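PRD-containing transcription regulator (Lactobacillus casei, PDB 3NUF) probably regulates transcription through its PRD module, a helical domain that in related bacterial regulators responds to phosphorylation by the sugar phosphotransferase system. Local coordinates at residues K85-A90 against V107-F112. Sequence-based numbering, arbitrary orientation.
Sequences KSLDLA and VLSIHF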
loop_
_atom_site.group_PDB
_atom_site.type_symbol
_atom_site.label_atom_id
_atom_site.label_comp_id
_atom_site.label_asym_id
_atom_site.label_seq_id
_atom_site.Cartn_x
_atom_site.Cartn_y
_atom_site.Cartn_z
ATOM N N LYS A 85 5.462 -7.591 -11.186
ATOM C CA LYS A 85 4.067 -7.162 -11.030
ATOM C C LYS A 85 3.916 -6.486 -9.669
ATOM O O LYS A 85 3.333 -5.387 -9.569
ATOM C CB LYS A 85 3.141 -8.338 -11.177
ATOM C CG LYS A 85 1.696 -8.002 -10.999
ATOM C CD LYS A 85 0.862 -9.276 -11.336
ATOM C CE LYS A 85 -0.577 -9.009 -11.147
ATOM N NZ LYS A 85 -1.360 -10.186 -11.621
ATOM N N SER A 86 4.457 -7.077 -8.621
ATOM C CA SER A 86 4.387 -6.467 -7.289
ATOM C C SER A 86 5.125 -5.143 -7.234
ATOM O O SER A 86 4.658 -4.212 -6.592
ATOM C CB SER A 86 4.921 -7.381 -6.252
ATOM O OG SER A 86 3.999 -8.496 -6.073
ATOM N N LEU A 87 6.320 -5.103 -7.791
ATOM C CA LEU A 87 7.138 -3.877 -7.791
ATOM C C LEU A 87 6.438 -2.790 -8.562
ATOM O O LEU A 87 6.427 -1.615 -8.152
ATOM C CB LEU A 87 8.542 -4.162 -8.315
ATOM C CG LEU A 87 9.449 -4.927 -7.403
ATOM C CD1 LEU A 87 10.637 -5.543 -8.248
ATOM C CD2 LEU A 87 9.946 -4.025 -6.300
ATOM N N ASP A 88 5.842 -3.126 -9.703
ATOM C CA ASP A 88 5.168 -2.120 -10.541
ATOM C C ASP A 88 3.911 -1.581 -9.831
ATOM O O ASP A 88 3.630 -0.379 -9.888
ATOM C CB ASP A 88 4.764 -2.706 -11.894
ATOM C CG ASP A 88 5.956 -2.995 -12.813
ATOM O OD1 ASP A 88 7.107 -2.595 -12.522
ATOM O OD2 ASP A 88 5.687 -3.653 -13.870
ATOM N N LEU A 89 3.130 -2.451 -9.197
ATOM C CA LEU A 89 1.964 -1.981 -8.453
ATOM C C LEU A 89 2.426 -1.067 -7.322
ATOM O O LEU A 89 1.818 -0.004 -7.080
ATOM C CB LEU A 89 1.129 -3.156 -7.935
ATOM C CG LEU A 89 0.404 -3.973 -8.970
ATOM C CD1 LEU A 89 -0.078 -5.293 -8.386
ATOM C CD2 LEU A 89 -0.784 -3.143 -9.479
ATOM N N ALA A 90 3.464 -1.464 -6.587
ATOM C CA ALA A 90 3.973 -0.626 -5.509
ATOM C C ALA A 90 4.444 0.721 -6.027
ATOM O O ALA A 90 4.157 1.761 -5.404
ATOM C CB ALA A 90 5.084 -1.337 -4.774
ATOM N N VAL A 107 9.599 -1.877 0.142
ATOM C CA VAL A 107 8.894 -2.462 1.297
ATOM C C VAL A 107 7.416 -2.671 0.938
ATOM O O VAL A 107 6.828 -3.704 1.278
ATOM C CB VAL A 107 9.069 -1.632 2.546
ATOM C CG1 VAL A 107 8.080 -2.011 3.658
ATOM C CG2 VAL A 107 10.500 -1.789 3.043
ATOM N N LEU A 108 6.800 -1.719 0.234
ATOM C CA LEU A 108 5.389 -1.888 -0.158
ATOM C C LEU A 108 5.192 -3.095 -1.062
ATOM O O LEU A 108 4.203 -3.829 -0.915
ATOM C CB LEU A 108 4.845 -0.622 -0.800
ATOM C CG LEU A 108 3.397 -0.725 -1.316
ATOM C CD1 LEU A 108 2.406 -1.045 -0.204
ATOM C CD2 LEU A 108 2.995 0.564 -2.037
ATOM N N SER A 109 6.140 -3.395 -1.940
ATOM C CA SER A 109 5.999 -4.544 -2.834
ATOM C C SER A 109 5.816 -5.864 -2.112
ATOM O O SER A 109 5.138 -6.756 -2.647
ATOM C CB SER A 109 7.173 -4.586 -3.822
ATOM O OG SER A 109 8.343 -5.102 -3.242
ATOM N N ILE A 110 6.380 -5.988 -0.936
ATOM C CA ILE A 110 6.242 -7.250 -0.198
ATOM C C ILE A 110 4.800 -7.523 0.198
ATOM O O ILE A 110 4.398 -8.685 0.261
ATOM C CB ILE A 110 7.171 -7.229 1.033
ATOM C CG1 ILE A 110 8.617 -6.997 0.630
ATOM C CG2 ILE A 110 7.057 -8.516 1.890
ATOM C CD1 ILE A 110 9.158 -7.895 -0.449
ATOM N N HIS A 111 4.005 -6.506 0.445
ATOM C CA HIS A 111 2.605 -6.691 0.762
ATOM C C HIS A 111 1.898 -7.309 -0.425
ATOM O O HIS A 111 1.101 -8.203 -0.274
ATOM C CB HIS A 111 1.995 -5.374 1.161
ATOM C CG HIS A 111 2.531 -4.821 2.427
ATOM N ND1 HIS A 111 1.826 -4.841 3.605
ATOM C CD2 HIS A 111 3.681 -4.149 2.687
ATOM C CE1 HIS A 111 2.554 -4.272 4.552
ATOM N NE2 HIS A 111 3.689 -3.845 4.033
ATOM N N PHE A 112 2.134 -6.809 -1.629
ATOM C CA PHE A 112 1.536 -7.368 -2.831
ATOM C C PHE A 112 2.076 -8.781 -3.063
ATOM O O PHE A 112 1.319 -9.658 -3.499
ATOM C CB PHE A 112 1.844 -6.503 -4.064
ATOM C CG PHE A 112 1.154 -5.194 -4.085
ATOM C CD1 PHE A 112 -0.183 -5.113 -4.373
ATOM C CD2 PHE A 112 1.832 -4.016 -3.892
ATOM C CE1 PHE A 112 -0.842 -3.881 -4.403
ATOM C CE2 PHE A 112 1.189 -2.784 -3.910
ATOM C CZ PHE A 112 -0.130 -2.695 -4.105
#
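Phe112 of helix 104-115 lays its ring along helix 84-97, meeting Ser86, Leu89 and Ala90 in turn. At its root, CB lies 3.6 Å from Ser86 OG. With CG anti to its own carbonyl carbon (chi1 -70°), the ring extends toward the helix backbone. There CD2 comes near Ser86 O, and CE2 stands 3.8 Å from Ala90 N. On the other flank Phe112 CD1 touches Leu89 CD1 at 4.0 Å. CE1 and CZ both reach Leu89 CB, which sits over the middle of one ring face, 3.9 Å from the Phe112 centroid and only 7° off the normal, a CH-pi contact. The Phe112 side chain also touches Val35 and Ala39 of helix 25-41, joining this pair of helices to a third.

The small residues Ser86, Ala90 and Ser109 let the backbones approach: the axes of segments 85-90 and 107-112 come within 8.0 Å, with 122° between their N-to-C directions. Ala90 CB rests 3.7 Å from Ser109 N and packs against Leu108 CG at 3.9 Å, while Leu87 CD2 bends back to Ser109 OG. Replacing Phe112 by alanine is likely to open a gap beside Leu89 and Ala90 and to leave Leu89 CB without its aromatic partner.

Both serine hydroxyls find their main partners within the chain nearby, Ser86 OG at Glu113 OE1 and Ser109 OG at Tyr106 O. Across this buried junction of the PRD helices the segments therefore meet through van der Waals and CH-pi contacts, consistent with close apolar fit rather than polar bonds between them.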